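Local coordinates for glycosyl hydrolase BlGH5_18 (Bifidobacterium longum subsp. infantis, PDB 7LQX), which probably hydrolyses beta-mannosidic linkages of host N-glycan cores as a family 5 (subfamily 18) glycoside hydrolase, at residues R56-D61 and G332-H337; Y243-G248 and N282-E287. One frame throughout, in Å; residues are numbered along the deposited sequence.

Contact 1 of 2, residues R56-D61 and G332-H337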
loop_
_atom_site.group_PDB
_atom_site.type_symbol
_atom_site.label_atom_id
_atom_site.label_comp_id
_atom_site.label_asym_id
_atom_site.label_seq_id
_atom_site.Cartn_x
_atom_site.Cartn_y
_atom_site.Cartn_z
ATOM N N ARG A 56 17.335 -23.885 -12.452
ATOM C CA ARG A 56 17.929 -25.174 -12.109
ATOM C C ARG A 56 19.047 -25.530 -13.080
ATOM O O ARG A 56 20.067 -26.109 -12.683
ATOM C CB ARG A 56 16.857 -26.267 -12.123
ATOM C CG ARG A 56 17.390 -27.696 -11.966
ATOM C CD ARG A 56 18.094 -27.928 -10.631
ATOM N NE ARG A 56 18.653 -29.279 -10.539
ATOM C CZ ARG A 56 19.844 -29.640 -11.020
ATOM N NH1 ARG A 56 20.621 -28.756 -11.631
ATOM N NH2 ARG A 56 20.267 -30.893 -10.890
ATOM N N ASN A 57 18.868 -25.202 -14.360
ATOM C CA ASN A 57 19.849 -25.568 -15.374
ATOM C C ASN A 57 21.157 -24.800 -15.240
ATOM O O ASN A 57 22.161 -25.215 -15.826
ATOM C CB ASN A 57 19.241 -25.408 -16.765
ATOM C CG ASN A 57 18.281 -26.531 -17.099
ATOM O OD1 ASN A 57 18.226 -27.542 -16.396
ATOM N ND2 ASN A 57 17.522 -26.366 -18.169
ATOM N N LEU A 58 21.178 -23.706 -14.476
ATOM C CA LEU A 58 22.427 -23.067 -14.088
ATOM C C LEU A 58 23.194 -23.855 -13.038
ATOM O O LEU A 58 24.309 -23.451 -12.674
ATOM C CB LEU A 58 22.155 -21.689 -13.490
ATOM C CG LEU A 58 21.648 -20.584 -14.404
ATOM C CD1 LEU A 58 21.485 -19.317 -13.565
ATOM C CD2 LEU A 58 22.592 -20.364 -15.572
ATOM N N GLY A 59 22.624 -24.939 -12.526
ATOM C CA GLY A 59 23.229 -25.659 -11.429
ATOM C C GLY A 59 22.882 -25.117 -10.065
ATOM O O GLY A 59 23.663 -25.290 -9.120
HETATM N N MSE A 60 21.739 -24.455 -9.930
HETATM C CA MSE A 60 21.310 -23.912 -8.652
HETATM C C MSE A 60 20.625 -24.986 -7.824
HETATM O O MSE A 60 19.954 -25.868 -8.367
HETATM C CB MSE A 60 20.335 -22.761 -8.873
HETATM C CG MSE A 60 20.892 -21.635 -9.705
HETATM SE SE MSE A 60 22.386 -20.718 -8.883
HETATM C CE MSE A 60 23.846 -21.599 -9.756
ATOM N N ASP A 61 20.787 -24.911 -6.505
ATOM C CA ASP A 61 20.135 -25.842 -5.601
ATOM C C ASP A 61 19.035 -25.206 -4.762
ATOM O O ASP A 61 18.345 -25.926 -4.036
ATOM C CB ASP A 61 21.174 -26.537 -4.708
ATOM C CG ASP A 61 21.968 -25.564 -3.867
ATOM O OD1 ASP A 61 21.368 -24.922 -2.984
ATOM O OD2 ASP A 61 23.184 -25.434 -4.097
ATOM N N GLY A 332 19.793 -9.046 -13.009
ATOM C CA GLY A 332 19.537 -10.451 -13.232
ATOM C C GLY A 332 20.725 -11.215 -13.790
ATOM O O GLY A 332 21.664 -10.668 -14.375
ATOM N N LEU A 333 20.635 -12.538 -13.614
ATOM C CA LEU A 333 21.476 -13.490 -14.327
ATOM C C LEU A 333 20.888 -13.828 -15.691
ATOM O O LEU A 333 21.623 -14.245 -16.590
ATOM C CB LEU A 333 21.610 -14.772 -13.505
ATOM C CG LEU A 333 22.215 -14.644 -12.113
ATOM C CD1 LEU A 333 22.264 -16.038 -11.484
ATOM C CD2 LEU A 333 23.579 -14.004 -12.164
ATOM N N PHE A 334 19.573 -13.680 -15.836
ATOM C CA PHE A 334 18.860 -13.805 -17.096
ATOM C C PHE A 334 18.290 -12.438 -17.440
ATOM O O PHE A 334 17.928 -11.663 -16.547
ATOM C CB PHE A 334 17.681 -14.777 -16.974
ATOM C CG PHE A 334 18.084 -16.180 -16.674
ATOM C CD1 PHE A 334 18.391 -17.060 -17.696
ATOM C CD2 PHE A 334 18.166 -16.628 -15.372
ATOM C CE1 PHE A 334 18.765 -18.361 -17.422
ATOM C CE2 PHE A 334 18.548 -17.932 -15.091
ATOM C CZ PHE A 334 18.847 -18.796 -16.116
ATOM N N ASP A 335 18.213 -12.135 -18.732
ATOM C CA ASP A 335 17.643 -10.868 -19.168
ATOM C C ASP A 335 16.118 -10.929 -19.102
ATOM O O ASP A 335 15.520 -11.944 -18.736
ATOM C CB ASP A 335 18.221 -10.446 -20.520
ATOM C CG ASP A 335 17.829 -11.359 -21.654
ATOM O OD1 ASP A 335 16.748 -11.989 -21.608
ATOM O OD2 ASP A 335 18.622 -11.430 -22.621
ATOM N N GLU A 336 15.476 -9.814 -19.455
ATOM C CA GLU A 336 14.027 -9.696 -19.327
ATOM C C GLU A 336 13.271 -10.529 -20.348
ATOM O O GLU A 336 12.034 -10.554 -20.310
ATOM C CB GLU A 336 13.585 -8.232 -19.425
ATOM C CG GLU A 336 13.708 -7.619 -20.824
ATOM C CD GLU A 336 13.043 -6.260 -20.927
ATOM O OE1 GLU A 336 12.085 -6.014 -20.171
ATOM O OE2 GLU A 336 13.463 -5.437 -21.771
ATOM N N HIS A 337 13.964 -11.193 -21.271
ATOM C CA HIS A 337 13.340 -12.151 -22.171
ATOM C C HIS A 337 13.697 -13.587 -21.817
ATOM O O HIS A 337 13.360 -14.506 -22.569
ATOM C CB HIS A 337 13.694 -11.805 -23.614
ATOM C CG HIS A 337 13.235 -10.439 -24.018
ATOM N ND1 HIS A 337 11.916 -10.147 -24.288
ATOM C CD2 HIS A 337 13.915 -9.279 -24.175
ATOM C CE1 HIS A 337 11.806 -8.871 -24.610
ATOM N NE2 HIS A 337 13.005 -8.321 -24.545
#

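Contact 2 of 2, residues Y243-G248 and N282-E287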
loop_
_atom_site.group_PDB
_atom_site.type_symbol
_atom_site.label_atom_id
_atom_site.label_comp_id
_atom_site.label_asym_id
_atom_site.label_seq_id
_atom_site.Cartn_x
_atom_site.Cartn_y
_atom_site.Cartn_z
ATOM N N TYR A 243 36.837 3.252 -3.134
ATOM C CA TYR A 243 38.044 2.508 -3.464
ATOM C C TYR A 243 38.199 2.222 -4.946
ATOM O O TYR A 243 39.324 1.958 -5.388
ATOM C CB TYR A 243 38.093 1.185 -2.687
ATOM C CG TYR A 243 38.029 1.424 -1.211
ATOM C CD1 TYR A 243 39.151 1.835 -0.513
ATOM C CD2 TYR A 243 36.840 1.285 -0.519
ATOM C CE1 TYR A 243 39.096 2.085 0.834
ATOM C CE2 TYR A 243 36.779 1.530 0.827
ATOM C CZ TYR A 243 37.906 1.940 1.494
ATOM O OH TYR A 243 37.818 2.182 2.838
ATOM N N GLY A 244 37.127 2.293 -5.714
ATOM C CA GLY A 244 37.167 2.055 -7.142
ATOM C C GLY A 244 36.396 0.800 -7.492
ATOM O O GLY A 244 36.446 -0.212 -6.781
ATOM N N ALA A 245 35.685 0.853 -8.614
ATOM C CA ALA A 245 34.925 -0.307 -9.046
ATOM C C ALA A 245 35.830 -1.496 -9.338
ATOM O O ALA A 245 35.382 -2.641 -9.249
ATOM C CB ALA A 245 34.107 0.048 -10.285
HETATM N N MSE A 246 37.088 -1.247 -9.689
HETATM C CA MSE A 246 38.041 -2.286 -10.081
HETATM C C MSE A 246 39.064 -2.512 -8.979
HETATM O O MSE A 246 40.181 -2.956 -9.230
HETATM C CB MSE A 246 38.732 -1.853 -11.373
HETATM C CG MSE A 246 39.647 -2.877 -12.023
HETATM SE SE MSE A 246 38.851 -4.647 -12.258
HETATM C CE MSE A 246 37.068 -4.145 -12.875
ATOM N N SER A 247 38.677 -2.204 -7.750
ATOM C CA SER A 247 39.581 -2.361 -6.624
ATOM C C SER A 247 39.396 -3.707 -5.932
ATOM O O SER A 247 38.337 -4.341 -5.997
ATOM C CB SER A 247 39.359 -1.245 -5.606
ATOM O OG SER A 247 38.117 -1.403 -4.942
ATOM N N GLY A 248 40.447 -4.115 -5.221
ATOM C CA GLY A 248 40.353 -5.291 -4.382
ATOM C C GLY A 248 39.368 -5.133 -3.242
ATOM O O GLY A 248 38.744 -6.106 -2.824
ATOM N N ASN A 282 25.032 0.856 -11.042
ATOM C CA ASN A 282 25.216 2.257 -10.680
ATOM C C ASN A 282 26.664 2.552 -10.314
ATOM O O ASN A 282 27.072 3.717 -10.342
ATOM C CB ASN A 282 24.257 2.689 -9.565
ATOM C CG ASN A 282 24.338 1.819 -8.320
ATOM O OD1 ASN A 282 25.009 0.790 -8.290
ATOM N ND2 ASN A 282 23.629 2.236 -7.279
ATOM N N VAL A 283 27.449 1.519 -10.010
ATOM C CA VAL A 283 28.865 1.692 -9.699
ATOM C C VAL A 283 29.784 0.812 -10.535
ATOM O O VAL A 283 30.963 1.171 -10.719
ATOM C CB VAL A 283 29.149 1.499 -8.190
ATOM C CG1 VAL A 283 28.449 2.599 -7.382
ATOM C CG2 VAL A 283 28.729 0.121 -7.721
ATOM N N LEU A 284 29.315 -0.316 -11.067
ATOM C CA LEU A 284 30.109 -1.185 -11.923
ATOM C C LEU A 284 29.676 -1.051 -13.378
ATOM O O LEU A 284 28.532 -0.705 -13.675
ATOM C CB LEU A 284 29.929 -2.649 -11.520
ATOM C CG LEU A 284 30.127 -2.965 -10.045
ATOM C CD1 LEU A 284 29.843 -4.464 -9.803
ATOM C CD2 LEU A 284 31.496 -2.563 -9.515
ATOM N N GLU A 285 30.594 -1.350 -14.288
ATOM C CA GLU A 285 30.258 -1.410 -15.701
ATOM C C GLU A 285 29.712 -2.790 -16.043
ATOM O O GLU A 285 30.137 -3.802 -15.486
ATOM C CB GLU A 285 31.498 -1.139 -16.555
ATOM C CG GLU A 285 32.127 0.220 -16.300
ATOM C CD GLU A 285 31.134 1.351 -16.451
ATOM O OE1 GLU A 285 30.507 1.444 -17.527
ATOM O OE2 GLU A 285 30.964 2.131 -15.489
ATOM N N ALA A 286 28.774 -2.829 -16.990
ATOM C CA ALA A 286 28.189 -4.102 -17.392
ATOM C C ALA A 286 29.259 -5.118 -17.771
ATOM O O ALA A 286 29.171 -6.296 -17.409
ATOM C CB ALA A 286 27.245 -3.883 -18.575
ATOM N N GLU A 287 30.285 -4.686 -18.498
ATOM C CA GLU A 287 31.290 -5.636 -18.946
ATOM C C GLU A 287 32.106 -6.207 -17.799
ATOM O O GLU A 287 32.763 -7.236 -17.976
ATOM C CB GLU A 287 32.215 -4.975 -19.962
ATOM C CG GLU A 287 32.988 -3.818 -19.394
#

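Contact 1 of 2, residues R56-D61 and G332-H337
Leu58 and Phe334 meet from opposite directions, the leucine reaching out from the C-terminal end of helix 45-57 and the phenylalanine coming from the loop that follows strand 306-312. Leu58 CD1 comes obliquely on the CE2-CZ side of the ring, 3.6 Å from Phe334 CE2 and 3.7 Å from Phe334 CZ. Its branch point shares the work, with Leu58 CG 3.7 Å from Phe334 CZ. The side chain extends as far as it can, CD1 lying anti to CA (chi2 -179°), which carries this methyl on to a second partner. Leu333 is stretched out in the same way, and its CD1 stops 4.0 Å from Leu58 CD1, methyl against methyl. The joint lies in the outer layer of a (beta/alpha)8 barrel, where the end of its first helix meets the segment leading into its last, 342-354. Helix 45-57 closes in a Schellman motif: Gly59, at positive phi (86°), gives its N to Arg56 O at 2.8 Å, turning the chain away immediately after Leu58. An alanine in place of Leu58 would strip off the branched end, and the ring of Phe334 and the Leu333 methyl would probably face a gap. Elsewhere the Phe334 ring lies nearly parallel to that of His315, at about 20°, and touches Arg54, while Leu333 packs on Ile343 and Phe347 of helix 342-354.

Contact 2 of 2, residues Y243-G248 and N282-E287
Ala245 gives the larger share of this small contact: its CB points at segment 282-287 and meets a carbonyl oxygen and a leucine methyl. Val283 O lies 3.4 Å from Ala245 CB, a van der Waals contact between a methyl and a backbone oxygen. Leu284 CD2 is 3.8 Å from the same CB, and also comes within 3.9 Å of Ala245 O, so this one methyl covers both the side chain and the carbonyl of the alanine. Leu284 does not set off toward Ala245 from its backbone; the end of the side chain closes the distance. With CG beside the backbone N (chi1 -51°) and so anti to the carbonyl carbon, and CD1 anti to CA (chi2 177°), CD2 becomes the branch turned to the alanine. Leu284 is buried, and also touches Ala279 of its own loop and Cys250 of helix 248-264. Val283 takes part through its backbone oxygen, while its isopropyl group packs on Ala240 and Gln241 of helix 239-243.

The shape of the chain around Ala245 is set within its own segment. Gly244 to Ser247 form a type I beta turn with Ala245 at its second position, and Gly244 O is gripped twice, by Ser247 N at 3.1 Å and by Ser247 OG at 2.8 Å. The same hydroxyl oxygen is also hydrogen-bonded to Cys250 N, at the start of the next helix. The arrangement is thus a beta turn run directly into a serine N-cap, linking helices 239-243 and 248-264, and packed against the loop after the neighbouring barrel strand, as successive beta-to-alpha loops do in a (beta/alpha)8 barrel.

How the contacts relate
Contact 2 is nested along the chain inside the loop closed by contact 1. Their centres are 23 Å apart and their nearest atoms about 9 Å, without touching. Contact 1 brings the start and the end of the barrel together, joining the region after its first helix to the loop after strand 306-312. Contact 2 joins the loops after strands 229-233 and 272-277, which lie next to each other in the sheet; strand 272-277 is also the neighbour of 306-312. In family 5 enzymes the catalytic nucleophile sits at the end of the seventh strand, here 272-277, so segment 282-287 probably lies just downstream of it.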